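Local coordinates for SLH domain-containing protein (Pseudoflavonifractor capillosus, PDB 4OJU), which is of unknown function but, as the leucine-rich repeat part of a longer, probably exported protein with SLH domains, probably serves in protein binding, at residues 38-43 with 70-75; 76-81 with 99-104. All blocks are in the same frame, centred on the assembly; numbering follows the deposited sequence. Where two conformers were deposited one is given.

Contact 1. Residues 38-43 with 70-75; sequences YADIPA and GVTVPD. With EDO (1,2-ethanediol), chain E.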
# COMPACT_ATOMS: atom_id res chain seq x y z
N TYR A 38 -26.86 -8.19 0.56
CA TYR A 38 -26.42 -8.43 -0.81
C TYR A 38 -27.10 -7.39 -1.70
O TYR A 38 -28.33 -7.32 -1.74
CB TYR A 38 -26.69 -9.87 -1.31
CG TYR A 38 -25.94 -10.16 -2.59
CD1 TYR A 38 -26.43 -9.74 -3.83
CD2 TYR A 38 -24.68 -10.74 -2.56
CE1 TYR A 38 -25.70 -9.93 -5.00
CE2 TYR A 38 -23.93 -10.92 -3.72
CZ TYR A 38 -24.45 -10.52 -4.94
OH TYR A 38 -23.73 -10.72 -6.09
N ALA A 39 -26.31 -6.55 -2.38
CA ALA A 39 -26.84 -5.51 -3.26
C ALA A 39 -26.92 -6.01 -4.69
O ALA A 39 -25.91 -6.05 -5.39
CB ALA A 39 -25.98 -4.25 -3.18
N ASP A 40 -28.11 -6.46 -5.11
CA ASP A 40 -28.34 -6.93 -6.48
C ASP A 40 -28.83 -5.71 -7.23
O ASP A 40 -30.02 -5.41 -7.20
CB ASP A 40 -29.33 -8.12 -6.49
CG ASP A 40 -29.45 -8.87 -7.81
OD1 ASP A 40 -28.57 -8.67 -8.69
OD2 ASP A 40 -30.39 -9.66 -7.95
N ILE A 41 -27.91 -4.93 -7.78
CA ILE A 41 -28.22 -3.64 -8.41
C ILE A 41 -29.06 -3.84 -9.68
O ILE A 41 -28.63 -4.60 -10.55
CB ILE A 41 -26.93 -2.82 -8.71
CG1 ILE A 41 -26.15 -2.50 -7.41
CG2 ILE A 41 -27.25 -1.55 -9.51
CD1 ILE A 41 -24.68 -1.94 -7.64
N PRO A 42 -30.22 -3.16 -9.81
CA PRO A 42 -31.02 -3.33 -11.05
C PRO A 42 -30.30 -2.76 -12.27
O PRO A 42 -29.58 -1.76 -12.16
CB PRO A 42 -32.32 -2.59 -10.76
CG PRO A 42 -32.06 -1.74 -9.59
CD PRO A 42 -30.86 -2.23 -8.86
N ALA A 43 -30.49 -3.41 -13.42
CA ALA A 43 -29.90 -2.99 -14.70
C ALA A 43 -30.66 -1.81 -15.30
O ALA A 43 -30.15 -1.14 -16.20
CB ALA A 43 -29.91 -4.16 -15.67
N GLY A 70 -21.99 -8.32 -0.28
CA GLY A 70 -21.83 -8.69 -1.68
C GLY A 70 -22.55 -7.73 -2.60
O GLY A 70 -23.46 -7.02 -2.18
N VAL A 71 -22.12 -7.69 -3.86
CA VAL A 71 -22.74 -6.81 -4.84
C VAL A 71 -22.64 -7.41 -6.23
O VAL A 71 -21.59 -7.94 -6.61
CB VAL A 71 -22.16 -5.35 -4.79
CG1 VAL A 71 -20.66 -5.30 -5.11
CG2 VAL A 71 -22.94 -4.40 -5.72
N THR A 72 -23.73 -7.28 -7.01
CA THR A 72 -23.75 -7.57 -8.43
C THR A 72 -23.90 -6.23 -9.12
O THR A 72 -24.89 -5.53 -8.89
CB THR A 72 -24.83 -8.56 -8.84
OG1 THR A 72 -24.52 -9.81 -8.25
CG2 THR A 72 -24.90 -8.74 -10.35
N VAL A 73 -22.92 -5.85 -9.92
CA VAL A 73 -22.93 -4.65 -10.75
C VAL A 73 -23.44 -5.15 -12.12
O VAL A 73 -22.78 -5.99 -12.72
CB VAL A 73 -21.54 -3.99 -10.80
CG1 VAL A 73 -21.57 -2.75 -11.69
CG2 VAL A 73 -21.05 -3.64 -9.39
N PRO A 74 -24.66 -4.77 -12.55
CA PRO A 74 -25.24 -5.38 -13.76
C PRO A 74 -24.54 -4.96 -15.04
O PRO A 74 -23.84 -3.94 -15.04
CB PRO A 74 -26.69 -4.91 -13.72
CG PRO A 74 -26.61 -3.59 -13.03
CD PRO A 74 -25.60 -3.81 -11.94
N ASP A 75 -24.76 -5.75 -16.14
CA ASP A 75 -24.14 -5.58 -17.46
C ASP A 75 -24.49 -4.23 -18.12
O ASP A 75 -23.94 -3.89 -19.18
CB ASP A 75 -24.50 -6.75 -18.40
CG ASP A 75 -25.99 -6.97 -18.67
OD1 ASP A 75 -26.78 -6.01 -18.52
OD2 ASP A 75 -26.36 -8.11 -19.06
C1 EDO E . -32.33 -7.79 -11.08
O1 EDO E . -30.92 -7.70 -10.98
C2 EDO E . -32.98 -7.24 -9.80
O2 EDO E . -32.33 -6.05 -9.42
O HOH W 1 -26.87 -11.35 -9.04
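Tyr-38 lies across the backbone of Gly-70 and Val-71 and reaches Thr-72 with its hydroxyl. From CB, with CG anti to the backbone N (chi1 -167°), the side chain leans over the neighbouring strand: Tyr-38 CG comes near Gly-70 O, Tyr-38 CD2 is 3.6 Å from Gly-70 CA, and CE2 stays over the same glycine. One ring face thus rests, toward its rim, on Gly-70 C and Val-71 N; a CB on Gly-70 would collide with CD2. Tyr-38 CE1 and CZ approach Thr-72 OG1 to 3.5 and 3.4 Å, and Tyr-38 OH meets Thr-72 OG1 in the ring plane, a very short hydrogen bond of 2.5 Å. A water joins that OG1 to Asp-40 OD1. Strands 38-40 and 70-72 are parallel, 6° apart, and form with 93-95 one of the parallel sheets of a leucine-rich repeat solenoid of BspA type. Ala-39 N donates to Gly-70 O at 2.9 Å, and Ala-39 O accepts from Thr-72 N. A longer bond of 3.3 Å links Ile-41 N to Thr-72 O. An ethanediol, probably from the crystallisation liquor, bonds weakly through O2 to Asp-40 O, near Pro-42, and through O1 to Asp-40 OD1. On the face of Ala-39 and Val-71, Ile-41 CD1 packs on Val-71 CG2 at 3.6 Å. Past the strands the Pro-74 ring crosses Ile-41 at about a right angle, its CD 3.6 Å from Ile-41 CB.

Contact 2. Residues 76-81 with 99-104; sequences SVISIG and NLIYIN
Two carbonyls of 76-81, Ile-78 O and Ile-80 O, each take a pair of N-H groups from 99-104. Ile-78 O receives Ile-101 N at 2.8 Å and Tyr-102 N at 3.1 Å, the second nearly along the C=O axis. At Ile-80 O the backbone N of Asn-104 arrives almost head-on at 2.9 Å. Asn-104 ND2 lies 3.0 Å from Ile-80 O, reaching it from above the carbonyl plane, while the oxygen lies in the amide's own plane; CG beside the backbone N (chi1 -79°) folds the amide back over this carbonyl. With that amide gone, as in an alanine here, Ile-80 O would probably be left with the backbone N of Asn-104 as its one donor from 99-104. Between these pairs Ile-80 N donates to Tyr-102 O, completing the parallel ladder of Ser-79 with Tyr-102 and Ile-80 with Ile-103, two short strands of successive turns of the leucine-rich repeat solenoid. Apolar contacts fall on both sides of the ladder. On the Ile-80 side, Leu-100 CD1 meets Ile-80 CG1 at 3.8 Å, the side chains crossing at about a right angle, and also approaches Val-77 CG1. Elsewhere Ile-78 and Ile-101 lie side by side, CG2 to CG1 3.8 Å, and Ser-79 CB faces the edge of the Tyr-102 ring. Four of the five hydrogen bonds run backbone to backbone, so the pairing probably depends little on side-chain identity, apart from the Asn-104 amide at its end.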
# COMPACT_ATOMS: atom_id res chain seq x y z
N SER A 76 -25.39 -3.45 -17.51
CA SER A 76 -25.75 -2.13 -18.05
C SER A 76 -24.67 -1.07 -17.64
O SER A 76 -24.56 -0.02 -18.27
CB SER A 76 -27.11 -1.73 -17.52
OG SER A 76 -27.07 -1.70 -16.10
N VAL A 77 -23.89 -1.34 -16.58
CA VAL A 77 -22.92 -0.38 -16.02
C VAL A 77 -21.65 -0.28 -16.87
O VAL A 77 -20.99 -1.28 -17.16
CB VAL A 77 -22.61 -0.72 -14.54
CG1 VAL A 77 -21.50 0.16 -13.96
CG2 VAL A 77 -23.88 -0.61 -13.68
N ILE A 78 -21.30 0.97 -17.22
CA ILE A 78 -20.11 1.32 -18.01
C ILE A 78 -18.99 1.82 -17.09
O ILE A 78 -17.82 1.60 -17.36
CB ILE A 78 -20.49 2.40 -19.08
CG1 ILE A 78 -21.62 1.92 -20.01
CG2 ILE A 78 -19.27 2.91 -19.88
CD1 ILE A 78 -21.45 0.58 -20.67
N SER A 79 -19.36 2.50 -16.00
CA SER A 79 -18.34 3.05 -15.10
C SER A 79 -18.76 2.99 -13.64
O SER A 79 -19.94 3.12 -13.29
CB SER A 79 -18.01 4.49 -15.50
OG SER A 79 -18.90 5.46 -14.99
N ILE A 80 -17.77 2.77 -12.78
CA ILE A 80 -17.94 2.76 -11.32
C ILE A 80 -17.19 3.98 -10.84
O ILE A 80 -16.00 4.11 -11.13
CB ILE A 80 -17.46 1.43 -10.69
CG1 ILE A 80 -18.38 0.27 -11.14
CG2 ILE A 80 -17.43 1.54 -9.15
CD1 ILE A 80 -17.84 -1.10 -10.84
N GLY A 81 -17.92 4.87 -10.16
CA GLY A 81 -17.42 6.15 -9.71
C GLY A 81 -16.42 6.10 -8.58
O GLY A 81 -16.19 5.06 -7.95
N ASN A 99 -19.13 -5.43 -20.03
CA ASN A 99 -19.54 -4.09 -20.50
C ASN A 99 -18.90 -2.98 -19.65
O ASN A 99 -18.81 -1.84 -20.12
CB ASN A 99 -21.05 -3.86 -20.59
CG ASN A 99 -21.71 -4.55 -21.75
OD1 ASN A 99 -21.35 -4.36 -22.91
ND2 ASN A 99 -22.70 -5.38 -21.45
N LEU A 100 -18.45 -3.28 -18.40
CA LEU A 100 -17.77 -2.30 -17.57
C LEU A 100 -16.53 -1.84 -18.28
O LEU A 100 -15.80 -2.70 -18.77
CB LEU A 100 -17.41 -2.92 -16.23
CG LEU A 100 -16.75 -2.02 -15.21
CD1 LEU A 100 -17.73 -0.88 -14.72
CD2 LEU A 100 -16.27 -2.87 -14.01
N ILE A 101 -16.31 -0.52 -18.40
CA ILE A 101 -15.13 0.01 -19.09
C ILE A 101 -14.16 0.66 -18.10
O ILE A 101 -12.94 0.51 -18.26
CB ILE A 101 -15.56 1.04 -20.18
CG1 ILE A 101 -16.61 0.47 -21.18
CG2 ILE A 101 -14.34 1.63 -20.93
CD1 ILE A 101 -16.15 -0.74 -22.07
N TYR A 102 -14.69 1.43 -17.13
CA TYR A 102 -13.89 2.21 -16.21
C TYR A 102 -14.17 1.92 -14.75
O TYR A 102 -15.31 1.85 -14.34
CB TYR A 102 -14.17 3.71 -16.42
CG TYR A 102 -13.92 4.19 -17.82
CD1 TYR A 102 -12.62 4.28 -18.31
CD2 TYR A 102 -14.97 4.55 -18.66
CE1 TYR A 102 -12.38 4.70 -19.62
CE2 TYR A 102 -14.73 5.02 -19.95
CZ TYR A 102 -13.44 5.07 -20.43
OH TYR A 102 -13.20 5.49 -21.72
N ILE A 103 -13.10 1.84 -13.96
CA ILE A 103 -13.17 1.73 -12.51
C ILE A 103 -12.41 2.93 -12.00
O ILE A 103 -11.19 3.02 -12.19
CB ILE A 103 -12.67 0.39 -11.92
CG1 ILE A 103 -13.34 -0.82 -12.64
CG2 ILE A 103 -12.96 0.39 -10.39
CD1 ILE A 103 -12.86 -2.27 -12.17
N ASN A 104 -13.15 3.91 -11.45
CA ASN A 104 -12.56 5.17 -11.01
C ASN A 104 -11.81 5.04 -9.73
O ASN A 104 -11.87 4.02 -9.05
CB ASN A 104 -13.61 6.27 -10.90
CG ASN A 104 -13.93 6.84 -12.26
OD1 ASN A 104 -13.25 7.72 -12.76
ND2 ASN A 104 -14.90 6.28 -12.92

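In the fold
Contact 1 and contact 2 are consecutive along the chain, 70-75 running straight into 76-81, and their centres lie 13 Å apart. They belong to different sheets of the solenoid, 38-40 with 70-72 and 79-80 with 102-103. Two touches bridge them: Ala-43 O lies 3.1 Å from Ser-76 OG, and Val-73 CG1 packs against Ile-80 CD1 at 4.2 Å, in the interior. Contact 1 is remote from the magnesium-binding residues. Contact 2 is nearer, the Asn-104 side chain being about 5 Å from that of Glu-105, a magnesium ligand seen in this protein but without bound metal in this chain. The Ile-103 side chain is about 11 Å from a magnesium ion, which this chain does not coordinate.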